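Local coordinates for uncharacterized protein (Bacteroides ovatus, PDB 4IRT) that is of unknown function but belongs to the BNR-repeat family of beta-propellers and is a putative neuraminidase, which would act on sialic acid-containing glycans, at residues Q35-Y40 / E56-H61. Sequence-based numbering, arbitrary orientation.
Sequences QYISYY and EQWTLH
One four-stranded antiparallel blade of a beta-propeller contains both segments: Gln35, Ile37 and Tyr39 on strand 34-40 meet Trp58 and Leu60 of segment 56-61, which runs into strand 59-63, at one edge of the sheet. Strand 45-52 runs between them, which accounts for a separation of 9.0 Å between the CA atoms of Ile37 and Leu60 and for the absence of hydrogen bonds across the contact. Side chains on one face of the sheet therefore reach over the intervening strand. Trp58 spans most of the gap: its CG stands anti to its own carbonyl carbon (chi1 -66°), and the six-membered ring extends to strand 34-40. There CZ3 of Trp58 lies 3.6 Å from CG2 of Ile37, the main apolar contact, and equally close to the backbone O of Gln35. The Gln35 chain is extended, and its amide plane is only 7° from that of the indole, yet OE1 of Gln35 approaches CH2 of Trp58 obliquely at 3.6 Å. That oxygen accepts a hydrogen bond from Arg51 on strand 45-52, while NE2 of Gln35 bonds to Asp370 and His381, so both ends of the buried amide are satisfied and its rotation is fixed. Strand 401-407 packs against the same face, with Val405 touching Gln35 and Trp58, and Ile403 touching Ile37 and Tyr39. At the other end, Tyr39 holds CG between its backbone N and carbonyl carbon (chi1 58°), and its phenol crosses Leu60 at roughly a right angle, bringing OH of Tyr39 to 3.7 Å from CD1 and 4.1 Å from CD2 of Leu60.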
ATOM      1  N   GLN A  35       5.861  14.574 -10.884  1.00 12.98           N
ATOM      2  CA  GLN A  35       5.018  13.587 -10.231  1.00 11.74           C
ATOM      3  C   GLN A  35       4.269  12.790 -11.288  1.00 11.07           C
ATOM      4  O   GLN A  35       3.765  13.361 -12.267  1.00 12.31           O
ATOM      5  CB  GLN A  35       4.033  14.306  -9.321  1.00 11.24           C
ATOM      6  CG  GLN A  35       3.120  13.419  -8.527  1.00 11.78           C
ATOM      7  CD  GLN A  35       2.226  14.247  -7.647  1.00 10.23           C
ATOM      8  OE1 GLN A  35       1.374  14.996  -8.131  1.00 11.73           O
ATOM      9  NE2 GLN A  35       2.416  14.139  -6.360  1.00 11.05           N
ATOM     10  N   TYR A  36       4.208  11.496 -11.060  1.00 10.04           N
ATOM     11  CA  TYR A  36       3.629  10.532 -11.963  1.00 10.28           C
ATOM     12  C   TYR A  36       2.432   9.896 -11.311  1.00  9.87           C
ATOM     13  O   TYR A  36       2.413   9.692 -10.092  1.00  8.77           O
ATOM     14  CB  TYR A  36       4.638   9.425 -12.284  1.00 10.80           C
ATOM     15  CG  TYR A  36       5.835   9.899 -13.054  1.00 12.35           C
ATOM     16  CD1 TYR A  36       6.939  10.476 -12.405  1.00 13.71           C
ATOM     17  CD2 TYR A  36       5.878   9.770 -14.441  1.00 12.90           C
ATOM     18  CE1 TYR A  36       8.027  10.942 -13.125  1.00 13.29           C
ATOM     19  CE2 TYR A  36       6.973  10.197 -15.157  1.00 14.76           C
ATOM     20  CZ  TYR A  36       8.041  10.771 -14.502  1.00 14.76           C
ATOM     21  OH  TYR A  36       9.114  11.211 -15.246  1.00 15.47           O
ATOM     22  N   ILE A  37       1.443   9.553 -12.137  1.00  9.75           N
ATOM     23  CA  ILE A  37       0.210   8.963 -11.654  1.00  9.61           C
ATOM     24  C   ILE A  37      -0.216   7.885 -12.636  1.00  9.87           C
ATOM     25  O   ILE A  37       0.197   7.892 -13.810  1.00 11.03           O
ATOM     26  CB  ILE A  37      -0.893  10.051 -11.505  1.00  9.86           C
ATOM     27  CG1 ILE A  37      -2.047   9.558 -10.619  1.00  9.49           C
ATOM     28  CG2 ILE A  37      -1.380  10.534 -12.866  1.00 10.56           C
ATOM     29  CD1 ILE A  37      -3.017  10.677 -10.279  1.00  9.88           C
ATOM     30  N   SER A  38      -1.035   6.952 -12.172  1.00  8.81           N
ATOM     31  CA  SER A  38      -1.558   5.913 -13.047  1.00  9.07           C
ATOM     32  C   SER A  38      -2.954   5.550 -12.580  1.00  8.47           C
ATOM     33  O   SER A  38      -3.231   5.568 -11.386  1.00  7.10           O
ATOM     34  CB  SER A  38      -0.650   4.646 -13.044  1.00 10.05           C
ATOM     35  OG  SER A  38      -0.483   4.089 -11.752  1.00 10.00           O
ATOM     36  N   TYR A  39      -3.798   5.209 -13.542  1.00  8.50           N
ATOM     37  CA  TYR A  39      -5.165   4.797 -13.276  1.00  8.80           C
ATOM     38  C   TYR A  39      -5.751   4.157 -14.494  1.00  9.14           C
ATOM     39  O   TYR A  39      -5.157   4.219 -15.593  1.00  9.70           O
ATOM     40  CB  TYR A  39      -6.029   5.973 -12.871  1.00  8.38           C
ATOM     41  CG  TYR A  39      -6.094   7.093 -13.861  1.00  9.62           C
ATOM     42  CD1 TYR A  39      -5.168   8.130 -13.821  1.00  9.76           C
ATOM     43  CD2 TYR A  39      -7.132   7.165 -14.800  1.00 10.36           C
ATOM     44  CE1 TYR A  39      -5.249   9.203 -14.705  1.00 10.92           C
ATOM     45  CE2 TYR A  39      -7.217   8.235 -15.684  1.00 11.48           C
ATOM     46  CZ  TYR A  39      -6.244   9.229 -15.631  1.00 12.13           C
ATOM     47  OH  TYR A  39      -6.334  10.297 -16.482  1.00 15.54           O
ATOM     48  N   TYR A  40      -6.906   3.499 -14.301  1.00  9.10           N
ATOM     49  CA  TYR A  40      -7.700   3.037 -15.424  1.00  9.21           C
ATOM     50  C   TYR A  40      -8.766   4.067 -15.789  1.00  9.68           C
ATOM     51  O   TYR A  40      -9.487   4.561 -14.908  1.00  9.12           O
ATOM     52  CB  TYR A  40      -8.397   1.745 -15.078  1.00  9.77           C
ATOM     53  CG  TYR A  40      -7.524   0.533 -14.824  1.00  9.52           C
ATOM     54  CD1 TYR A  40      -6.854  -0.089 -15.863  1.00 10.32           C
ATOM     55  CD2 TYR A  40      -7.447  -0.044 -13.553  1.00  9.29           C
ATOM     56  CE1 TYR A  40      -6.061  -1.197 -15.633  1.00 10.24           C
ATOM     57  CE2 TYR A  40      -6.667  -1.164 -13.305  1.00  9.65           C
ATOM     58  CZ  TYR A  40      -5.997  -1.766 -14.368  1.00 10.20           C
ATOM     59  OH  TYR A  40      -5.218  -2.897 -14.177  1.00 11.13           O
ATOM     60  N   GLU A  56      -0.219  22.655 -12.325  1.00 15.92           N
ATOM     61  CA  GLU A  56      -1.400  21.819 -12.284  1.00 16.69           C
ATOM     62  C   GLU A  56      -1.760  21.286 -13.662  1.00 18.39           C
ATOM     63  O   GLU A  56      -2.824  20.697 -13.839  1.00 18.17           O
ATOM     64  CB  GLU A  56      -2.549  22.596 -11.645  1.00 19.25           C
ATOM     65  CG  GLU A  56      -2.187  23.041 -10.242  1.00 20.37           C
ATOM     66  CD  GLU A  56      -3.363  23.451  -9.389  1.00 24.96           C
ATOM     67  OE1 GLU A  56      -4.498  23.471  -9.898  1.00 26.13           O
ATOM     68  OE2 GLU A  56      -3.133  23.749  -8.185  1.00 24.27           O
ATOM     69  N   GLN A  57      -0.840  21.434 -14.619  1.00 17.61           N
ATOM     70  CA  GLN A  57      -1.043  20.930 -15.969  0.50 17.43           C
ATOM     71  C   GLN A  57      -0.414  19.538 -16.143  1.00 16.63           C
ATOM     72  O   GLN A  57       0.815  19.379 -16.123  1.00 16.41           O
ATOM     73  CB  GLN A  57      -0.458  21.910 -16.998  0.50 18.91           C
ATOM     74  CG  GLN A  57      -0.907  23.360 -16.840  0.50 20.08           C
ATOM     75  CD  GLN A  57      -2.413  23.519 -16.766  0.50 22.46           C
ATOM     76  OE1 GLN A  57      -2.953  24.061 -15.791  0.50 24.83           O
ATOM     77  NE2 GLN A  57      -3.109  23.025 -17.787  0.50 22.70           N
ATOM     78  N   TRP A  58      -1.263  18.536 -16.334  1.00 14.77           N
ATOM     79  CA  TRP A  58      -0.834  17.159 -16.566  1.00 13.75           C
ATOM     80  C   TRP A  58      -0.668  16.836 -18.050  1.00 13.89           C
ATOM     81  O   TRP A  58      -1.375  17.366 -18.910  1.00 14.55           O
ATOM     82  CB  TRP A  58      -1.856  16.184 -15.983  1.00 12.43           C
ATOM     83  CG  TRP A  58      -1.961  16.247 -14.494  1.00 12.34           C
ATOM     84  CD1 TRP A  58      -2.733  17.102 -13.764  1.00 12.64           C
ATOM     85  CD2 TRP A  58      -1.261  15.445 -13.565  1.00 11.79           C
ATOM     86  NE1 TRP A  58      -2.545  16.875 -12.431  1.00 13.27           N
ATOM     87  CE2 TRP A  58      -1.648  15.855 -12.279  1.00 12.60           C
ATOM     88  CE3 TRP A  58      -0.347  14.388 -13.687  1.00 12.85           C
ATOM     89  CZ2 TRP A  58      -1.145  15.253 -11.118  1.00 13.21           C
ATOM     90  CZ3 TRP A  58       0.160  13.809 -12.546  1.00 12.74           C
ATOM     91  CH2 TRP A  58      -0.253  14.233 -11.267  1.00 12.55           C
ATOM     92  N   THR A  59       0.300  15.977 -18.338  1.00 12.56           N
ATOM     93  CA  THR A  59       0.369  15.292 -19.595  1.00 13.38           C
ATOM     94  C   THR A  59      -0.177  13.912 -19.315  1.00 12.49           C
ATOM     95  O   THR A  59       0.306  13.215 -18.444  1.00 11.33           O
ATOM     96  CB  THR A  59       1.816  15.248 -20.108  1.00 15.19           C
ATOM     97  OG1 THR A  59       2.259  16.604 -20.308  1.00 15.80           O
ATOM     98  CG2 THR A  59       1.943  14.513 -21.446  1.00 16.34           C
ATOM     99  N   LEU A  60      -1.209  13.528 -20.049  1.00 12.78           N
ATOM    100  CA  LEU A  60      -1.833  12.208 -19.844  1.00 13.24           C
ATOM    101  C   LEU A  60      -1.687  11.373 -21.100  1.00 13.29           C
ATOM    102  O   LEU A  60      -1.794  11.898 -22.219  1.00 13.11           O
ATOM    103  CB  LEU A  60      -3.308  12.350 -19.488  1.00 15.28           C
ATOM    104  CG  LEU A  60      -3.619  13.193 -18.249  1.00 15.35           C
ATOM    105  CD1 LEU A  60      -5.122  13.404 -18.129  1.00 17.41           C
ATOM    106  CD2 LEU A  60      -3.023  12.586 -16.988  1.00 15.81           C
ATOM    107  N   HIS A  61      -1.433  10.076 -20.928  1.00 12.02           N
ATOM    108  CA  HIS A  61      -1.192   9.169 -22.070  1.00 12.50           C
ATOM    109  C   HIS A  61      -1.993   7.901 -21.845  1.00 12.11           C
ATOM    110  O   HIS A  61      -1.764   7.191 -20.861  1.00 10.67           O
ATOM    111  CB  HIS A  61       0.294   8.831 -22.211  1.00 12.67           C
ATOM    112  CG  HIS A  61       0.576   7.762 -23.219  1.00 14.89           C
ATOM    113  ND1 HIS A  61       0.377   7.942 -24.576  1.00 16.75           N
ATOM    114  CD2 HIS A  61       1.026   6.496 -23.073  1.00 14.52           C
ATOM    115  CE1 HIS A  61       0.731   6.839 -25.217  1.00 15.38           C
ATOM    116  NE2 HIS A  61       1.083   5.936 -24.328  1.00 15.48           N
TER